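Local atomic coordinates of odorant-binding protein 2a (Homo sapiens, PDB entry 4RUN), a protein that binds and carries small hydrophobic volatile molecules in nasal mucus, with higher affinity for aldehydes and large fatty acids. Residues 67-70 with 75-78; 84-89 with 95-100. The protein carries 2 engineered substitutions. One frame throughout, in Å; residues are numbered along the deposited sequence.

How the contacts relate
Contact 1 lies at the surface, its centre about 15 Å from the centre of the chain. Contact 2 is partly buried, its centre about 8 Å from the centre of the chain. Both reach the curled lipocalin sheet; in contact 1 one side is a loop. Strands 74-77 and 82-88 are neighbours in the sheet. They meet where Phe-75 N lies 2.6 Å from Ile-84 O, a probable hydrogen bond. Ala-77 and Ile-84 also pack there. Contact 1 is small: one antiparallel pair, two backbone bonds and few side-chain touches. Contact 2 is a full hairpin ladder with four backbone bonds. It adds apolar and aromatic packing, which contact 1 largely lacks.

Contact 1. Residues 67-70 with 75-78; sequences RKTE and FSAY
Arg-67 and Ser-76 form a single antiparallel hydrogen-bonded pair, with their CA atoms 5.1 Å apart. Arg-67 N donates to Ser-76 O at 2.7 Å, and the N-H...O angle is 166°. The return bond runs from Ser-76 N to Arg-67 O at 3.1 Å. Arg-67 O also receives a weaker CA-H...O contact from Phe-75 CA at 3.3 Å. Arg-67 O lies at the edge of the Phe-75 ring, near its plane, 3.4 Å from CD2 of Phe-75. One carbonyl thus receives the amide of Ser-76 and lies against the backbone and ring of Phe-75.

Residues 67-70 belong to the loop that follows strand 58-66. Residues 75-77 lie on strand 74-77, which pairs on with strand 82-88 in the lipocalin barrel. The contact therefore joins the start of this loop to the strand that comes after it.

The side chains add little. Arg-67 touches with the root of its chain: Arg-67 CB lies 3.8 Å from Ser-76 OG. With CG anti to the carbonyl carbon (chi1 -56°) and a bend at chi2, the guanidinium end leads away from Ser-76. Thr-69 brings its methyl to the strand, with Thr-69 CG2 4.0 Å from Phe-75 CA. Its OG1 has other partners, Lys-74 O and Glu-71 N. These bonds link Thr-69 to a nearby residue of the loop and to the start of strand 74-77, and are likely to hold the rotation that turns CG2 to Phe-75. The Phe-75 side chain is buried and also packs on Met-66 and Ile-10. Ser-76 is partly exposed, and its side chain also touches Leu-83.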
ATOM      1  N   ARG A  67      -1.459  -6.919 -12.575  1.00 97.86           N
ATOM      2  CA  ARG A  67      -1.474  -6.941 -14.030  1.00107.20           C
ATOM      3  C   ARG A  67      -1.478  -5.533 -14.621  1.00107.79           C
ATOM      4  O   ARG A  67      -2.054  -4.604 -14.062  1.00103.06           O
ATOM      5  CB  ARG A  67      -2.664  -7.754 -14.546  1.00111.20           C
ATOM      6  CG  ARG A  67      -2.711  -9.178 -14.007  1.00111.84           C
ATOM      7  CD  ARG A  67      -3.027 -10.186 -15.104  1.00118.42           C
ATOM      8  NE  ARG A  67      -3.383 -11.504 -14.569  1.00118.71           N
ATOM      9  CZ  ARG A  67      -3.152 -12.670 -15.175  1.00123.99           C
ATOM     10  NH1 ARG A  67      -2.531 -12.727 -16.350  1.00130.83           N
ATOM     11  NH2 ARG A  67      -3.529 -13.801 -14.589  1.00123.83           N
ATOM     12  N   LYS A  68      -0.819  -5.403 -15.765  1.00113.30           N
ATOM     13  CA  LYS A  68      -0.765  -4.164 -16.528  1.00116.78           C
ATOM     14  C   LYS A  68      -2.189  -3.703 -16.874  1.00116.97           C
ATOM     15  O   LYS A  68      -3.116  -4.511 -16.913  1.00116.14           O
ATOM     16  CB  LYS A  68       0.020  -4.445 -17.817  1.00125.60           C
ATOM     17  CG  LYS A  68       0.381  -3.253 -18.696  1.00130.04           C
ATOM     18  CD  LYS A  68       0.333  -3.633 -20.180  1.00135.95           C
ATOM     19  CE  LYS A  68       1.288  -2.803 -21.024  1.00140.62           C
ATOM     20  NZ  LYS A  68       1.226  -1.347 -20.711  1.00138.43           N
ATOM     21  N   THR A  69      -2.361  -2.406 -17.104  1.00116.32           N
ATOM     22  CA  THR A  69      -3.581  -1.886 -17.734  1.00118.35           C
ATOM     23  C   THR A  69      -3.190  -0.857 -18.775  1.00125.17           C
ATOM     24  O   THR A  69      -2.005  -0.547 -18.938  1.00126.81           O
ATOM     25  CB  THR A  69      -4.539  -1.220 -16.733  1.00112.77           C
ATOM     26  OG1 THR A  69      -3.985   0.027 -16.299  1.00110.19           O
ATOM     27  CG2 THR A  69      -4.807  -2.131 -15.540  1.00107.29           C
ATOM     28  N   GLU A  70      -4.186  -0.317 -19.470  1.00130.05           N
ATOM     29  CA  GLU A  70      -3.934   0.677 -20.506  1.00136.95           C
ATOM     30  C   GLU A  70      -3.552   2.053 -19.953  1.00135.43           C
ATOM     31  O   GLU A  70      -3.155   2.930 -20.716  1.00141.40           O
ATOM     32  CB  GLU A  70      -5.140   0.794 -21.441  1.00142.20           C
ATOM     33  CG  GLU A  70      -5.405  -0.477 -22.242  1.00145.83           C
ATOM     34  CD  GLU A  70      -6.278  -0.257 -23.468  1.00152.09           C
ATOM     35  OE1 GLU A  70      -6.299   0.870 -24.009  1.00155.17           O
ATOM     36  OE2 GLU A  70      -6.940  -1.223 -23.903  1.00154.67           O
ATOM     37  N   PHE A  75      -2.913  -0.558 -12.018  1.00 88.83           N
ATOM     38  CA  PHE A  75      -2.802  -2.013 -12.121  1.00 88.48           C
ATOM     39  C   PHE A  75      -4.028  -2.687 -11.543  1.00 85.38           C
ATOM     40  O   PHE A  75      -4.838  -2.050 -10.873  1.00 82.66           O
ATOM     41  CB  PHE A  75      -1.602  -2.522 -11.343  1.00 86.60           C
ATOM     42  CG  PHE A  75      -0.298  -2.012 -11.845  1.00 89.46           C
ATOM     43  CD1 PHE A  75       0.196  -0.793 -11.408  1.00 88.63           C
ATOM     44  CD2 PHE A  75       0.454  -2.766 -12.731  1.00 94.05           C
ATOM     45  CE1 PHE A  75       1.422  -0.330 -11.857  1.00 90.94           C
ATOM     46  CE2 PHE A  75       1.674  -2.312 -13.189  1.00 96.38           C
ATOM     47  CZ  PHE A  75       2.160  -1.093 -12.751  1.00 95.50           C
ATOM     48  N   SER A  76      -4.145  -3.987 -11.797  1.00 84.20           N
ATOM     49  CA  SER A  76      -5.241  -4.784 -11.268  1.00 80.09           C
ATOM     50  C   SER A  76      -4.705  -6.073 -10.663  1.00 77.74           C
ATOM     51  O   SER A  76      -3.664  -6.582 -11.086  1.00 79.21           O
ATOM     52  CB  SER A  76      -6.263  -5.086 -12.369  1.00 81.88           C
ATOM     53  OG  SER A  76      -5.680  -5.803 -13.427  1.00 84.19           O
ATOM     54  N   ALA A  77      -5.429  -6.603  -9.682  1.00 73.32           N
ATOM     55  CA  ALA A  77      -5.021  -7.826  -8.997  1.00 71.80           C
ATOM     56  C   ALA A  77      -6.230  -8.672  -8.668  1.00 72.55           C
ATOM     57  O   ALA A  77      -7.351  -8.164  -8.618  1.00 72.78           O
ATOM     58  CB  ALA A  77      -4.258  -7.493  -7.734  1.00 67.81           C
ATOM     59  N   TYR A  78      -5.982  -9.965  -8.449  1.00 73.70           N
ATOM     60  CA  TYR A  78      -7.022 -10.935  -8.148  1.00 72.95           C
ATOM     61  C   TYR A  78      -8.129 -10.885  -9.205  1.00 75.68           C
ATOM     62  O   TYR A  78      -9.301 -10.700  -8.879  1.00 76.16           O
ATOM     63  CB  TYR A  78      -7.600 -10.688  -6.749  1.00 70.71           C
ATOM     64  CG  TYR A  78      -6.572 -10.480  -5.642  1.00 68.60           C
ATOM     65  CD1 TYR A  78      -5.833 -11.540  -5.134  1.00 70.51           C
ATOM     66  CD2 TYR A  78      -6.375  -9.226  -5.077  1.00 66.98           C
ATOM     67  CE1 TYR A  78      -4.912 -11.350  -4.108  1.00 68.55           C
ATOM     68  CE2 TYR A  78      -5.462  -9.027  -4.050  1.00 64.93           C
ATOM     69  CZ  TYR A  78      -4.731 -10.089  -3.571  1.00 65.93           C
ATOM     70  OH  TYR A  78      -3.824  -9.884  -2.550  1.00 66.29           O
TER

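Contact 2. Residues 84-89 with 95-100; sequences IYLQEL and YVFYSK. Engineered in segment 95-100: Ser-99 (natural residue Cys).
Strands 82-88 and 95-103 form a beta hairpin of the lipocalin barrel, and residues 84-89 and 95-100 pair antiparallel across it. In the hydrogen-bonded pairs Tyr-85 N gives a nearly straight bond to Tyr-98 O at 2.8 Å, and Val-96 N reaches Gln-87 O at 2.7 Å; each has the reciprocal bond.

Ile-84, Leu-86, Phe-97 and the engineered Ser-99 share one face. Phe-97 has CG anti to the backbone N (chi1 176°), which swings its ring toward the neighbouring strand. There Ile-84 CG2 comes obliquely to the ring, nearest CE2, while Leu-86 CD1 lies at its edge. Tyr-85, Gln-87, Val-96 and Tyr-98 share the other face. The Tyr-85 and Tyr-98 side chains lie side by side, with CD1 of Tyr-85 4.2 Å from CD2 of Tyr-98. Leu-89 CD1 meets Val-96 CG2 at 3.9 Å, and helix 122-134 packs against both residues. In lipocalins this helix lies outside the barrel, so the Phe-97 face is probably turned to the ligand cavity.

At the far end, Glu-88 CG lies over one face of the Tyr-95 ring in a CH-pi contact, 4.1 Å from the centroid. The carboxylate and ring planes are only 10° apart. The ring also meets Trp-14 nearly at right angles. Replacing Tyr-95 by an alanine is likely to leave Glu-88 without its ring face and open a gap beside Trp-14. The apolar Ile-84, Leu-86 and Phe-97 face is consistent with lining a pocket for hydrophobic ligands, whereas the helix face is mixed, with Gln-87 and a Tyr-98 to Lys-135 cation-pi contact.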
ATOM      1  N   ILE A  84      -5.379  -0.901  -8.437  1.00 70.47           N
ATOM      2  CA  ILE A  84      -4.227  -0.373  -7.717  1.00 69.69           C
ATOM      3  C   ILE A  84      -3.570   0.756  -8.518  1.00 73.24           C
ATOM      4  O   ILE A  84      -3.117   0.540  -9.642  1.00 73.63           O
ATOM      5  CB  ILE A  84      -3.179  -1.484  -7.501  1.00 70.15           C
ATOM      6  CG1 ILE A  84      -3.711  -2.560  -6.556  1.00 67.77           C
ATOM      7  CG2 ILE A  84      -1.888  -0.918  -6.927  1.00 69.87           C
ATOM      8  CD1 ILE A  84      -3.025  -3.900  -6.744  1.00 68.40           C
ATOM      9  N   TYR A  85      -3.493   1.938  -7.908  1.00 73.30           N
ATOM     10  CA  TYR A  85      -2.926   3.136  -8.531  1.00 75.18           C
ATOM     11  C   TYR A  85      -1.675   3.530  -7.776  1.00 73.30           C
ATOM     12  O   TYR A  85      -1.668   3.512  -6.546  1.00 68.62           O
ATOM     13  CB  TYR A  85      -3.912   4.303  -8.471  1.00 75.59           C
ATOM     14  CG  TYR A  85      -5.274   3.966  -9.023  1.00 77.67           C
ATOM     15  CD1 TYR A  85      -6.133   3.110  -8.341  1.00 76.12           C
ATOM     16  CD2 TYR A  85      -5.700   4.483 -10.228  1.00 84.54           C
ATOM     17  CE1 TYR A  85      -7.376   2.784  -8.842  1.00 78.40           C
ATOM     18  CE2 TYR A  85      -6.951   4.162 -10.739  1.00 88.13           C
ATOM     19  CZ  TYR A  85      -7.785   3.309 -10.034  1.00 84.15           C
ATOM     20  OH  TYR A  85      -9.033   2.974 -10.523  1.00 87.89           O
ATOM     21  N   LEU A  86      -0.618   3.858  -8.509  1.00 77.45           N
ATOM     22  CA  LEU A  86       0.586   4.413  -7.915  1.00 79.49           C
ATOM     23  C   LEU A  86       0.667   5.833  -8.414  1.00 82.76           C
ATOM     24  O   LEU A  86       0.658   6.067  -9.617  1.00 87.72           O
ATOM     25  CB  LEU A  86       1.835   3.608  -8.305  1.00 83.16           C
ATOM     26  CG  LEU A  86       3.072   3.790  -7.404  1.00 84.38           C
ATOM     27  CD1 LEU A  86       2.765   3.415  -5.958  1.00 84.20           C
ATOM     28  CD2 LEU A  86       4.274   2.987  -7.897  1.00 87.94           C
ATOM     29  N   GLN A  87       0.718   6.780  -7.485  1.00 84.57           N
ATOM     30  CA  GLN A  87       0.763   8.202  -7.820  1.00 89.63           C
ATOM     31  C   GLN A  87       1.919   8.859  -7.085  1.00 83.93           C
ATOM     32  O   GLN A  87       2.198   8.529  -5.935  1.00 80.67           O
ATOM     33  CB  GLN A  87      -0.527   8.905  -7.411  1.00 94.05           C
ATOM     34  CG  GLN A  87      -1.815   8.251  -7.895  1.00102.93           C
ATOM     35  CD  GLN A  87      -3.043   8.879  -7.250  1.00107.95           C
ATOM     36  OE1 GLN A  87      -3.018  10.050  -6.848  1.00109.13           O
ATOM     37  NE2 GLN A  87      -4.126   8.105  -7.152  1.00108.84           N
ATOM     38  N   GLU A  88       2.583   9.787  -7.759  1.00 83.42           N
ATOM     39  CA  GLU A  88       3.650  10.564  -7.153  1.00 82.10           C
ATOM     40  C   GLU A  88       2.998  11.464  -6.097  1.00 76.98           C
ATOM     41  O   GLU A  88       1.915  12.005  -6.321  1.00 76.32           O
ATOM     42  CB  GLU A  88       4.440  11.332  -8.232  1.00 88.43           C
ATOM     43  CG  GLU A  88       5.942  11.221  -8.035  1.00 91.01           C
ATOM     44  CD  GLU A  88       6.757  11.565  -9.271  1.00 96.30           C
ATOM     45  OE1 GLU A  88       6.187  11.638 -10.374  1.00 98.91           O
ATOM     46  OE2 GLU A  88       7.975  11.786  -9.135  1.00 98.63           O
ATOM     47  N   LEU A  89       3.595  11.528  -4.910  1.00 73.05           N
ATOM     48  CA  LEU A  89       3.110  12.416  -3.864  1.00 69.90           C
ATOM     49  C   LEU A  89       3.915  13.716  -3.988  1.00 73.61           C
ATOM     50  O   LEU A  89       5.092  13.772  -3.606  1.00 73.32           O
ATOM     51  CB  LEU A  89       3.279  11.792  -2.484  1.00 64.97           C
ATOM     52  CG  LEU A  89       2.705  12.602  -1.317  1.00 62.69           C
ATOM     53  CD1 LEU A  89       1.208  12.860  -1.489  1.00 61.18           C
ATOM     54  CD2 LEU A  89       2.967  11.879  -0.003  1.00 59.06           C
ATOM     55  N   TYR A  95       5.542   8.112  -2.973  1.00 58.75           N
ATOM     56  CA  TYR A  95       4.389   7.859  -3.809  1.00 57.82           C
ATOM     57  C   TYR A  95       3.233   7.452  -2.908  1.00 55.26           C
ATOM     58  O   TYR A  95       3.442   7.093  -1.747  1.00 49.90           O
ATOM     59  CB  TYR A  95       4.683   6.715  -4.765  1.00 58.91           C
ATOM     60  CG  TYR A  95       5.611   7.021  -5.912  1.00 62.81           C
ATOM     61  CD1 TYR A  95       6.989   7.005  -5.747  1.00 64.46           C
ATOM     62  CD2 TYR A  95       5.107   7.259  -7.179  1.00 66.00           C
ATOM     63  CE1 TYR A  95       7.841   7.245  -6.816  1.00 68.82           C
ATOM     64  CE2 TYR A  95       5.941   7.507  -8.248  1.00 70.57           C
ATOM     65  CZ  TYR A  95       7.309   7.497  -8.068  1.00 72.43           C
ATOM     66  OH  TYR A  95       8.144   7.743  -9.144  1.00 78.43           O
ATOM     67  N   VAL A  96       2.028   7.483  -3.466  1.00 57.30           N
ATOM     68  CA  VAL A  96       0.852   6.933  -2.803  1.00 57.93           C
ATOM     69  C   VAL A  96       0.352   5.708  -3.549  1.00 60.66           C
ATOM     70  O   VAL A  96       0.261   5.713  -4.769  1.00 64.36           O
ATOM     71  CB  VAL A  96      -0.277   7.956  -2.718  1.00 58.14           C
ATOM     72  CG1 VAL A  96      -1.542   7.317  -2.171  1.00 55.73           C
ATOM     73  CG2 VAL A  96       0.164   9.109  -1.841  1.00 59.42           C
ATOM     74  N   PHE A  97       0.053   4.659  -2.791  1.00 60.66           N
ATOM     75  CA  PHE A  97      -0.451   3.411  -3.326  1.00 63.75           C
ATOM     76  C   PHE A  97      -1.899   3.346  -2.887  1.00 62.05           C
ATOM     77  O   PHE A  97      -2.199   3.109  -1.725  1.00 63.49           O
ATOM     78  CB  PHE A  97       0.375   2.273  -2.747  1.00 65.79           C
ATOM     79  CG  PHE A  97      -0.080   0.907  -3.129  1.00 70.55           C
ATOM     80  CD1 PHE A  97      -1.096   0.265  -2.411  1.00 71.41           C
ATOM     81  CD2 PHE A  97       0.561   0.220  -4.146  1.00 74.96           C
ATOM     82  CE1 PHE A  97      -1.486  -1.020  -2.738  1.00 72.15           C
ATOM     83  CE2 PHE A  97       0.177  -1.066  -4.473  1.00 78.79           C
ATOM     84  CZ  PHE A  97      -0.848  -1.687  -3.768  1.00 76.52           C
ATOM     85  N   TYR A  98      -2.792   3.597  -3.828  1.00 63.83           N
ATOM     86  CA  TYR A  98      -4.218   3.695  -3.561  1.00 65.02           C
ATOM     87  C   TYR A  98      -4.856   2.445  -4.133  1.00 62.75           C
ATOM     88  O   TYR A  98      -4.536   2.069  -5.259  1.00 65.31           O
ATOM     89  CB  TYR A  98      -4.753   4.963  -4.242  1.00 71.72           C
ATOM     90  CG  TYR A  98      -6.199   5.288  -3.967  1.00 78.56           C
ATOM     91  CD1 TYR A  98      -6.667   5.446  -2.664  1.00 78.95           C
ATOM     92  CD2 TYR A  98      -7.109   5.475  -5.022  1.00 89.34           C
ATOM     93  CE1 TYR A  98      -8.004   5.753  -2.411  1.00 84.02           C
ATOM     94  CE2 TYR A  98      -8.449   5.788  -4.783  1.00 91.70           C
ATOM     95  CZ  TYR A  98      -8.896   5.926  -3.475  1.00 89.16           C
ATOM     96  OH  TYR A  98     -10.220   6.242  -3.239  1.00 87.45           O
ATOM     97  N   SER A  99      -5.701   1.765  -3.361  1.00 57.98           N
ATOM     98  CA  SER A  99      -6.358   0.560  -3.854  1.00 58.19           C
ATOM     99  C   SER A  99      -7.870   0.630  -3.666  1.00 58.74           C
ATOM    100  O   SER A  99      -8.369   1.131  -2.656  1.00 56.17           O
ATOM    101  CB  SER A  99      -5.792  -0.697  -3.175  1.00 58.89           C
ATOM    102  OG  SER A  99      -6.433  -0.982  -1.935  1.00 56.34           O
ATOM    103  N   LYS A 100      -8.587   0.123  -4.659  1.00 61.35           N
ATOM    104  CA  LYS A 100     -10.038  -0.024  -4.601  1.00 63.71           C
ATOM    105  C   LYS A 100     -10.342  -1.519  -4.791  1.00 63.76           C
ATOM    106  O   LYS A 100      -9.985  -2.100  -5.825  1.00 64.45           O
ATOM    107  CB  LYS A 100     -10.697   0.814  -5.703  1.00 69.05           C
ATOM    108  CG  LYS A 100     -10.411   2.311  -5.632  1.00 71.95           C
ATOM    109  CD  LYS A 100     -11.119   3.076  -6.746  1.00 77.58           C
ATOM    110  CE  LYS A 100     -12.575   3.339  -6.399  1.00 80.88           C
ATOM    111  NZ  LYS A 100     -13.440   3.755  -7.540  1.00 87.74           N
TER